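Local coordinates for protein acetyltransferase of GNAT family (Staphylococcus aureus subsp. aureus Mu50, PDB 3D8P) that probably transfers an acetyl group from acetyl-coenzyme A to an acceptor substrate, as a GNAT-family acetyltransferase, at residues A[15-20]-A[42-47]; A[98-103]-A[133-138]. One frame throughout, in Å; residues are numbered along the deposited sequence.

Interaction 1. Residues A[15-20]-A[42-47]; sequences EELIEF and ENIEHN. With ACT (acetate ion), chain D.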
ATOM      1  N   GLU A  15      -0.747  16.589  -3.242  1.00 28.13           N
ATOM      2  CA  GLU A  15      -1.942  16.733  -4.071  1.00 30.28           C
ATOM      3  C   GLU A  15      -1.967  15.746  -5.259  1.00 30.78           C
ATOM      4  O   GLU A  15      -3.024  15.200  -5.603  1.00 28.37           O
ATOM      5  CB  GLU A  15      -2.112  18.198  -4.524  1.00 30.25           C
ATOM      6  CG  GLU A  15      -2.421  19.172  -3.360  1.00 34.33           C
ATOM      7  CD  GLU A  15      -3.712  18.815  -2.611  1.00 36.89           C
ATOM      8  OE1 GLU A  15      -4.585  18.180  -3.223  1.00 34.67           O
ATOM      9  OE2 GLU A  15      -3.846  19.133  -1.412  1.00 38.11           O
ATOM     10  N   GLU A  16      -0.804  15.519  -5.864  1.00 30.47           N
ATOM     11  CA  GLU A  16      -0.676  14.537  -6.929  1.00 30.84           C
ATOM     12  C   GLU A  16      -1.040  13.133  -6.446  1.00 29.60           C
ATOM     13  O   GLU A  16      -1.765  12.412  -7.136  1.00 28.54           O
ATOM     14  CB  GLU A  16       0.740  14.531  -7.530  1.00 30.31           C
ATOM     15  CG  GLU A  16       0.808  13.704  -8.828  1.00 30.99           C
ATOM     16  CD  GLU A  16       2.201  13.548  -9.402  1.00 30.69           C
ATOM     17  OE1 GLU A  16       3.110  14.301  -9.023  1.00 36.03           O
ATOM     18  OE2 GLU A  16       2.385  12.669 -10.262  1.00 35.09           O
ATOM     19  N   LEU A  17      -0.542  12.766  -5.261  1.00 29.85           N
ATOM     20  CA  LEU A  17      -0.795  11.459  -4.668  1.00 29.48           C
ATOM     21  C   LEU A  17      -2.271  11.230  -4.445  1.00 29.80           C
ATOM     22  O   LEU A  17      -2.816  10.217  -4.837  1.00 28.13           O
ATOM     23  CB  LEU A  17      -0.071  11.324  -3.332  1.00 30.95           C
ATOM     24  CG  LEU A  17      -0.291   9.996  -2.584  1.00 32.74           C
ATOM     25  CD1 LEU A  17       0.163   8.877  -3.456  1.00 36.07           C
ATOM     26  CD2 LEU A  17       0.443   9.927  -1.253  1.00 34.40           C
ATOM     27  N   ILE A  18      -2.919  12.194  -3.802  1.00 31.09           N
ATOM     28  CA  ILE A  18      -4.358  12.133  -3.570  1.00 30.71           C
ATOM     29  C   ILE A  18      -5.178  12.021  -4.876  1.00 30.53           C
ATOM     30  O   ILE A  18      -6.063  11.159  -4.965  1.00 31.92           O
ATOM     31  CB  ILE A  18      -4.832  13.305  -2.715  1.00 31.23           C
ATOM     32  CG1 ILE A  18      -4.207  13.193  -1.313  1.00 29.34           C
ATOM     33  CG2 ILE A  18      -6.357  13.297  -2.608  1.00 30.77           C
ATOM     34  CD1 ILE A  18      -4.292  14.468  -0.498  1.00 29.64           C
ATOM     35  N   GLU A  19      -4.894  12.844  -5.884  1.00 29.34           N
ATOM     36  CA  GLU A  19      -5.593  12.725  -7.174  1.00 30.56           C
ATOM     37  C   GLU A  19      -5.361  11.394  -7.892  1.00 30.26           C
ATOM     38  O   GLU A  19      -6.265  10.881  -8.559  1.00 29.45           O
ATOM     39  CB  GLU A  19      -5.213  13.842  -8.123  1.00 31.63           C
ATOM     40  CG  GLU A  19      -6.029  13.816  -9.417  1.00 39.07           C
ATOM     41  N   PHE A  20      -4.149  10.855  -7.764  1.00 29.94           N
ATOM     42  CA  PHE A  20      -3.779   9.549  -8.329  1.00 29.11           C
ATOM     43  C   PHE A  20      -4.594   8.426  -7.709  1.00 29.80           C
ATOM     44  O   PHE A  20      -5.228   7.652  -8.400  1.00 28.78           O
ATOM     45  CB  PHE A  20      -2.272   9.300  -8.109  1.00 29.14           C
ATOM     46  CG  PHE A  20      -1.784   7.950  -8.560  1.00 30.78           C
ATOM     47  CD1 PHE A  20      -1.478   7.716  -9.889  1.00 31.50           C
ATOM     48  CD2 PHE A  20      -1.606   6.922  -7.654  1.00 30.50           C
ATOM     49  CE1 PHE A  20      -1.018   6.485 -10.292  1.00 26.61           C
ATOM     50  CE2 PHE A  20      -1.145   5.687  -8.061  1.00 28.56           C
ATOM     51  CZ  PHE A  20      -0.845   5.474  -9.375  1.00 28.18           C
ATOM     52  N   GLU A  42      -3.941  13.062   4.102  1.00 33.09           N
ATOM     53  CA  GLU A  42      -3.746  14.489   4.336  1.00 33.92           C
ATOM     54  C   GLU A  42      -2.420  14.795   5.036  1.00 35.15           C
ATOM     55  O   GLU A  42      -1.928  15.923   4.965  1.00 34.98           O
ATOM     56  CB  GLU A  42      -4.881  15.064   5.219  1.00 34.27           C
ATOM     57  CG  GLU A  42      -6.281  14.974   4.638  1.00 32.93           C
ATOM     58  CD  GLU A  42      -6.430  15.662   3.280  1.00 38.84           C
ATOM     59  OE1 GLU A  42      -5.601  16.539   2.926  1.00 34.36           O
ATOM     60  OE2 GLU A  42      -7.402  15.329   2.565  1.00 36.26           O
ATOM     61  N   ASN A  43      -1.891  13.807   5.757  1.00 33.42           N
ATOM     62  CA  ASN A  43      -0.701  13.975   6.573  1.00 34.60           C
ATOM     63  C   ASN A  43       0.146  12.669   6.447  1.00 32.10           C
ATOM     64  O   ASN A  43       0.226  11.935   7.403  1.00 31.41           O
ATOM     65  CB  ASN A  43      -1.064  14.215   8.100  1.00 35.33           C
ATOM     66  CG  ASN A  43      -2.178  15.342   8.387  1.00 41.31           C
ATOM     67  OD1 ASN A  43      -3.391  15.118   8.231  1.00 38.79           O
ATOM     68  ND2 ASN A  43      -1.741  16.484   8.952  1.00 39.01           N
ATOM     69  N   ILE A  44       0.750  12.384   5.288  1.00 32.50           N
ATOM     70  CA  ILE A  44       1.500  11.135   5.058  1.00 32.43           C
ATOM     71  C   ILE A  44       2.744  11.057   5.922  1.00 32.56           C
ATOM     72  O   ILE A  44       3.014   9.991   6.480  1.00 32.22           O
ATOM     73  CB  ILE A  44       1.916  10.869   3.532  1.00 33.87           C
ATOM     74  CG1 ILE A  44       0.721  10.614   2.599  1.00 36.09           C
ATOM     75  CG2 ILE A  44       2.834   9.657   3.393  1.00 31.38           C
ATOM     76  CD1 ILE A  44       0.015   9.315   2.767  1.00 36.07           C
ATOM     77  N   GLU A  45       3.516  12.141   6.022  1.00 33.43           N
ATOM     78  CA  GLU A  45       4.709  12.150   6.878  1.00 35.35           C
ATOM     79  C   GLU A  45       4.296  11.759   8.293  1.00 32.25           C
ATOM     80  O   GLU A  45       4.907  10.893   8.886  1.00 33.96           O
ATOM     81  CB  GLU A  45       5.465  13.507   6.896  1.00 33.23           C
ATOM     82  CG  GLU A  45       6.136  13.886   5.554  1.00 42.43           C
ATOM     83  CD  GLU A  45       7.246  14.955   5.653  1.00 44.96           C
ATOM     84  OE1 GLU A  45       7.437  15.584   6.741  1.00 50.16           O
ATOM     85  OE2 GLU A  45       7.947  15.155   4.612  1.00 56.18           O
ATOM     86  N   HIS A  46       3.246  12.381   8.813  1.00 31.22           N
ATOM     87  CA  HIS A  46       2.827  12.107  10.156  1.00 31.75           C
ATOM     88  C   HIS A  46       2.279  10.683  10.311  1.00 31.90           C
ATOM     89  O   HIS A  46       2.701   9.942  11.203  1.00 32.91           O
ATOM     90  CB  HIS A  46       1.801  13.122  10.614  1.00 31.03           C
ATOM     91  CG  HIS A  46       1.267  12.841  11.970  1.00 29.50           C
ATOM     92  ND1 HIS A  46       0.045  12.242  12.170  1.00 33.02           N
ATOM     93  CD2 HIS A  46       1.808  13.023  13.197  1.00 33.50           C
ATOM     94  CE1 HIS A  46      -0.152  12.077  13.466  1.00 28.55           C
ATOM     95  NE2 HIS A  46       0.896  12.558  14.112  1.00 31.60           N
ATOM     96  N   ASN A  47       1.365  10.292   9.431  1.00 32.03           N
ATOM     97  CA  ASN A  47       0.714   8.970   9.574  1.00 33.67           C
ATOM     98  C   ASN A  47       1.580   7.773   9.203  1.00 32.76           C
ATOM     99  O   ASN A  47       1.396   6.718   9.782  1.00 34.41           O
ATOM    100  CB  ASN A  47      -0.608   8.900   8.805  1.00 33.62           C
ATOM    101  CG  ASN A  47      -1.598   9.932   9.280  1.00 33.59           C
ATOM    102  OD1 ASN A  47      -2.163  10.658   8.482  1.00 43.25           O
ATOM    103  ND2 ASN A  47      -1.750  10.053  10.583  1.00 32.26           N
TER
HETATM  104  C   ACT D 164       2.023  15.895   4.244  1.00 57.76           C
HETATM  105  O   ACT D 164       2.658  15.118   5.008  1.00 54.87           O
HETATM  106  OXT ACT D 164       2.173  15.660   3.022  1.00 58.57           O
HETATM  107  CH3 ACT D 164       1.142  17.031   4.728  1.00 55.11           C
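Leu17 and Ile44 meet in a small, buried aliphatic contact between helix 14-28 and the start of helix 44-49, the two helices that precede strand 54-59 in this GNAT fold. The two side chains reach toward each other tip to tip: Leu17 CD2 lies 3.9 Å from Ile44 CG1 and 4.1 Å from Ile44 CD1. Leu17 extends toward Ile44 because its CG stands opposite the backbone N (chi1 178°). Tyr9, in a loop, and Phe55, on strand 54-59, touch both residues.

Beside Leu17 on the same turn, Ile18 CD1 lies 4.2 Å from Glu42 OE1. The carboxylates of Glu15 and Glu42 do not touch, Glu15 OE2 lying 5.4 Å from Glu42 OE1, and each forms a salt bridge with Arg35. At the helix start, Glu45 N donates to O of an acetate ion at 3.3 Å with an N-H...O angle of 161°; Tyr9 OH also binds this ion, which probably comes from the crystallisation liquor. With 125 Å² buried in total, direct cohesion between the segments is apolar and modest, while Arg35, placed between two acids, probably offsets their mutual repulsion.

Interaction 2. Residues A[98-103]-A[133-138]; sequences KLLDKV and NGFREI
Leu100 on helix 95-109 packs against Asn133 and Phe135, where the chain leaves helix 124-132 and heads into the edge strand 136-138 of the GNAT sheet. Helix 95-109 follows strand 78-86 and lies on the sheet; in GNAT relatives the start of the corresponding helix binds the pyrophosphate of coenzyme A, and the same is probably true here. Along 98-103, Leu99 comes first and Val103 last, one turn apart, with Val103 N bonded to Leu99 O at 3.1 Å, and both rest on Ile69 of strand 65-73. Between them, Leu100 is the residue that bridges the two segments. Its CG is anti to the backbone N (chi1 -171°), which carries the branch outward from the helix and brings a single methyl, CD2, against both partners.

On the other segment, Leu100 and Asn133 approach at a slant, and the aliphatic CB of Asn133 does the touching. The amide nitrogen is engaged elsewhere: Asn133 ND2 donates to the backbone O of Phe129 in the preceding helix. Phe135 runs past Leu100 in the opposite direction, and both side chains also touch Arg159 of strand 155-160, so the contact joins helix 95-109 to the C-terminal part of the sheet. Leu100 CD2 sits 3.7 Å from Asn133 CB and 4.1 Å from Phe135 CE1, meeting the ring at its edge, near the ring plane.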
ATOM      1  N   LYS A  98       8.224  -4.368  -7.634  1.00 32.33           N
ATOM      2  CA  LYS A  98       9.298  -3.474  -7.202  1.00 33.34           C
ATOM      3  C   LYS A  98       8.926  -2.663  -5.947  1.00 33.92           C
ATOM      4  O   LYS A  98       9.761  -2.479  -5.048  1.00 33.89           O
ATOM      5  CB  LYS A  98       9.708  -2.527  -8.339  1.00 34.18           C
ATOM      6  CG  LYS A  98      10.401  -3.217  -9.507  1.00 37.48           C
ATOM      7  N   LEU A  99       7.690  -2.163  -5.904  1.00 32.77           N
ATOM      8  CA  LEU A  99       7.181  -1.470  -4.713  1.00 32.57           C
ATOM      9  C   LEU A  99       7.177  -2.406  -3.506  1.00 31.37           C
ATOM     10  O   LEU A  99       7.726  -2.066  -2.456  1.00 30.83           O
ATOM     11  CB  LEU A  99       5.767  -0.910  -4.948  1.00 33.42           C
ATOM     12  CG  LEU A  99       5.715   0.359  -5.807  1.00 31.53           C
ATOM     13  CD1 LEU A  99       4.307   0.626  -6.265  1.00 27.72           C
ATOM     14  CD2 LEU A  99       6.301   1.563  -5.064  1.00 28.38           C
ATOM     15  N   LEU A 100       6.592  -3.592  -3.668  1.00 31.61           N
ATOM     16  CA  LEU A 100       6.538  -4.578  -2.594  1.00 30.95           C
ATOM     17  C   LEU A 100       7.916  -4.986  -2.093  1.00 30.75           C
ATOM     18  O   LEU A 100       8.164  -5.028  -0.896  1.00 30.73           O
ATOM     19  CB  LEU A 100       5.776  -5.820  -3.055  1.00 32.73           C
ATOM     20  CG  LEU A 100       5.432  -6.890  -2.017  1.00 32.49           C
ATOM     21  CD1 LEU A 100       4.726  -6.261  -0.823  1.00 28.92           C
ATOM     22  CD2 LEU A 100       4.593  -8.012  -2.681  1.00 30.13           C
ATOM     23  N   ASP A 101       8.806  -5.295  -3.023  1.00 31.07           N
ATOM     24  CA  ASP A 101      10.197  -5.628  -2.706  1.00 31.43           C
ATOM     25  C   ASP A 101      10.880  -4.562  -1.844  1.00 32.46           C
ATOM     26  O   ASP A 101      11.661  -4.894  -0.935  1.00 33.09           O
ATOM     27  CB  ASP A 101      10.999  -5.803  -4.012  1.00 32.48           C
ATOM     28  CG  ASP A 101      10.688  -7.126  -4.741  1.00 37.15           C
ATOM     29  OD1 ASP A 101      10.093  -8.049  -4.135  1.00 38.93           O
ATOM     30  OD2 ASP A 101      11.076  -7.244  -5.927  1.00 42.11           O
ATOM     31  N   LYS A 102      10.594  -3.287  -2.141  1.00 31.28           N
ATOM     32  CA  LYS A 102      11.150  -2.166  -1.392  1.00 29.67           C
ATOM     33  C   LYS A 102      10.652  -2.193   0.030  1.00 29.62           C
ATOM     34  O   LYS A 102      11.406  -1.963   0.967  1.00 29.24           O
ATOM     35  CB  LYS A 102      10.760  -0.844  -2.048  1.00 30.19           C
ATOM     36  CG  LYS A 102      11.369   0.407  -1.412  1.00 31.52           C
ATOM     37  CD  LYS A 102      12.872   0.391  -1.456  1.00 36.97           C
ATOM     38  CE  LYS A 102      13.441   1.721  -1.075  1.00 39.83           C
ATOM     39  NZ  LYS A 102      14.914   1.669  -0.968  1.00 42.80           N
ATOM     40  N   VAL A 103       9.354  -2.426   0.175  1.00 30.74           N
ATOM     41  CA  VAL A 103       8.726  -2.597   1.487  1.00 32.12           C
ATOM     42  C   VAL A 103       9.338  -3.824   2.212  1.00 33.32           C
ATOM     43  O   VAL A 103       9.781  -3.700   3.343  1.00 34.19           O
ATOM     44  CB  VAL A 103       7.147  -2.683   1.376  1.00 30.37           C
ATOM     45  CG1 VAL A 103       6.496  -3.138   2.678  1.00 27.37           C
ATOM     46  CG2 VAL A 103       6.554  -1.328   0.958  1.00 29.38           C
ATOM     47  N   ASN A 133       2.480 -13.253  -4.623  1.00 30.88           N
ATOM     48  CA  ASN A 133       3.616 -12.619  -3.981  1.00 32.43           C
ATOM     49  C   ASN A 133       3.720 -12.847  -2.481  1.00 32.01           C
ATOM     50  O   ASN A 133       4.033 -11.930  -1.734  1.00 35.41           O
ATOM     51  CB  ASN A 133       3.667 -11.127  -4.360  1.00 30.07           C
ATOM     52  CG  ASN A 133       4.101 -10.930  -5.799  1.00 35.41           C
ATOM     53  OD1 ASN A 133       5.281 -11.058  -6.115  1.00 38.65           O
ATOM     54  ND2 ASN A 133       3.146 -10.667  -6.685  1.00 31.66           N
ATOM     55  N   GLY A 134       3.473 -14.084  -2.069  1.00 32.30           N
ATOM     56  CA  GLY A 134       3.770 -14.568  -0.718  1.00 32.91           C
ATOM     57  C   GLY A 134       2.724 -14.356   0.353  1.00 32.03           C
ATOM     58  O   GLY A 134       2.987 -14.600   1.524  1.00 29.57           O
ATOM     59  N   PHE A 135       1.543 -13.892  -0.043  1.00 31.74           N
ATOM     60  CA  PHE A 135       0.466 -13.602   0.890  1.00 30.89           C
ATOM     61  C   PHE A 135      -0.528 -14.748   0.949  1.00 29.63           C
ATOM     62  O   PHE A 135      -0.952 -15.254  -0.078  1.00 31.10           O
ATOM     63  CB  PHE A 135      -0.282 -12.310   0.512  1.00 30.49           C
ATOM     64  CG  PHE A 135       0.467 -11.068   0.820  1.00 30.09           C
ATOM     65  CD1 PHE A 135       1.416 -10.579  -0.070  1.00 28.91           C
ATOM     66  CD2 PHE A 135       0.211 -10.364   2.008  1.00 24.56           C
ATOM     67  CE1 PHE A 135       2.132  -9.424   0.236  1.00 27.19           C
ATOM     68  CE2 PHE A 135       0.894  -9.209   2.311  1.00 29.63           C
ATOM     69  CZ  PHE A 135       1.869  -8.737   1.431  1.00 26.19           C
ATOM     70  N   ARG A 136      -0.916 -15.133   2.159  1.00 26.13           N
ATOM     71  CA  ARG A 136      -1.962 -16.146   2.312  1.00 25.66           C
ATOM     72  C   ARG A 136      -3.211 -15.418   2.774  1.00 23.78           C
ATOM     73  O   ARG A 136      -3.108 -14.394   3.427  1.00 25.61           O
ATOM     74  CB  ARG A 136      -1.528 -17.242   3.296  1.00 23.45           C
ATOM     75  CG  ARG A 136      -1.441 -16.814   4.761  1.00 20.09           C
ATOM     76  CD  ARG A 136      -0.852 -17.949   5.589  1.00 27.32           C
ATOM     77  NE  ARG A 136      -0.833 -17.621   7.014  1.00 23.62           N
ATOM     78  CZ  ARG A 136      -1.853 -17.822   7.829  1.00 25.73           C
ATOM     79  NH1 ARG A 136      -2.970 -18.372   7.385  1.00 31.40           N
ATOM     80  NH2 ARG A 136      -1.748 -17.477   9.097  1.00 28.36           N
ATOM     81  N   GLU A 137      -4.379 -15.922   2.407  1.00 27.86           N
ATOM     82  CA  GLU A 137      -5.646 -15.348   2.863  1.00 28.17           C
ATOM     83  C   GLU A 137      -5.967 -15.827   4.245  1.00 28.31           C
ATOM     84  O   GLU A 137      -5.863 -17.026   4.534  1.00 30.70           O
ATOM     85  CB  GLU A 137      -6.827 -15.674   1.917  1.00 27.90           C
ATOM     86  CG  GLU A 137      -8.035 -14.774   2.220  1.00 25.59           C
ATOM     87  CD  GLU A 137      -9.141 -14.790   1.181  1.00 28.87           C
ATOM     88  OE1 GLU A 137      -9.041 -15.551   0.216  1.00 30.25           O
ATOM     89  OE2 GLU A 137     -10.117 -14.005   1.333  1.00 28.48           O
ATOM     90  N   ILE A 138      -6.351 -14.871   5.096  1.00 30.01           N
ATOM     91  CA  ILE A 138      -6.690 -15.120   6.499  1.00 29.12           C
ATOM     92  C   ILE A 138      -8.131 -14.658   6.774  1.00 28.79           C
ATOM     93  O   ILE A 138      -8.765 -14.000   5.958  1.00 27.23           O
ATOM     94  CB  ILE A 138      -5.677 -14.459   7.495  1.00 29.49           C
ATOM     95  CG1 ILE A 138      -5.705 -12.940   7.406  1.00 33.67           C
ATOM     96  CG2 ILE A 138      -4.238 -14.888   7.192  1.00 29.95           C
ATOM     97  CD1 ILE A 138      -4.871 -12.197   8.441  1.00 32.86           C
TER

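Overall arrangement
Interactions 1 and 2 lie on opposite sides of the chain's centre, with their own centres 22 Å apart and nearest atoms about 8 Å apart. They share no helix, yet both rest on the same mixed sheet. Interaction 1 joins two helices near the N-terminal end, whereas interaction 2 ties helix 95-109 to the approach to the edge strand 136-138. Both are largely buried and similarly small, at 125 and 110 Å². Their chemistry differs: in interaction 1 the aliphatic pair is separate from a polar fringe, where Ile18 meets Glu42 and Arg35, and from the acetate at the start of helix 44-49, while 98-103 and 133-138 meet through one leucine methyl, an asparagine CB and an aromatic edge.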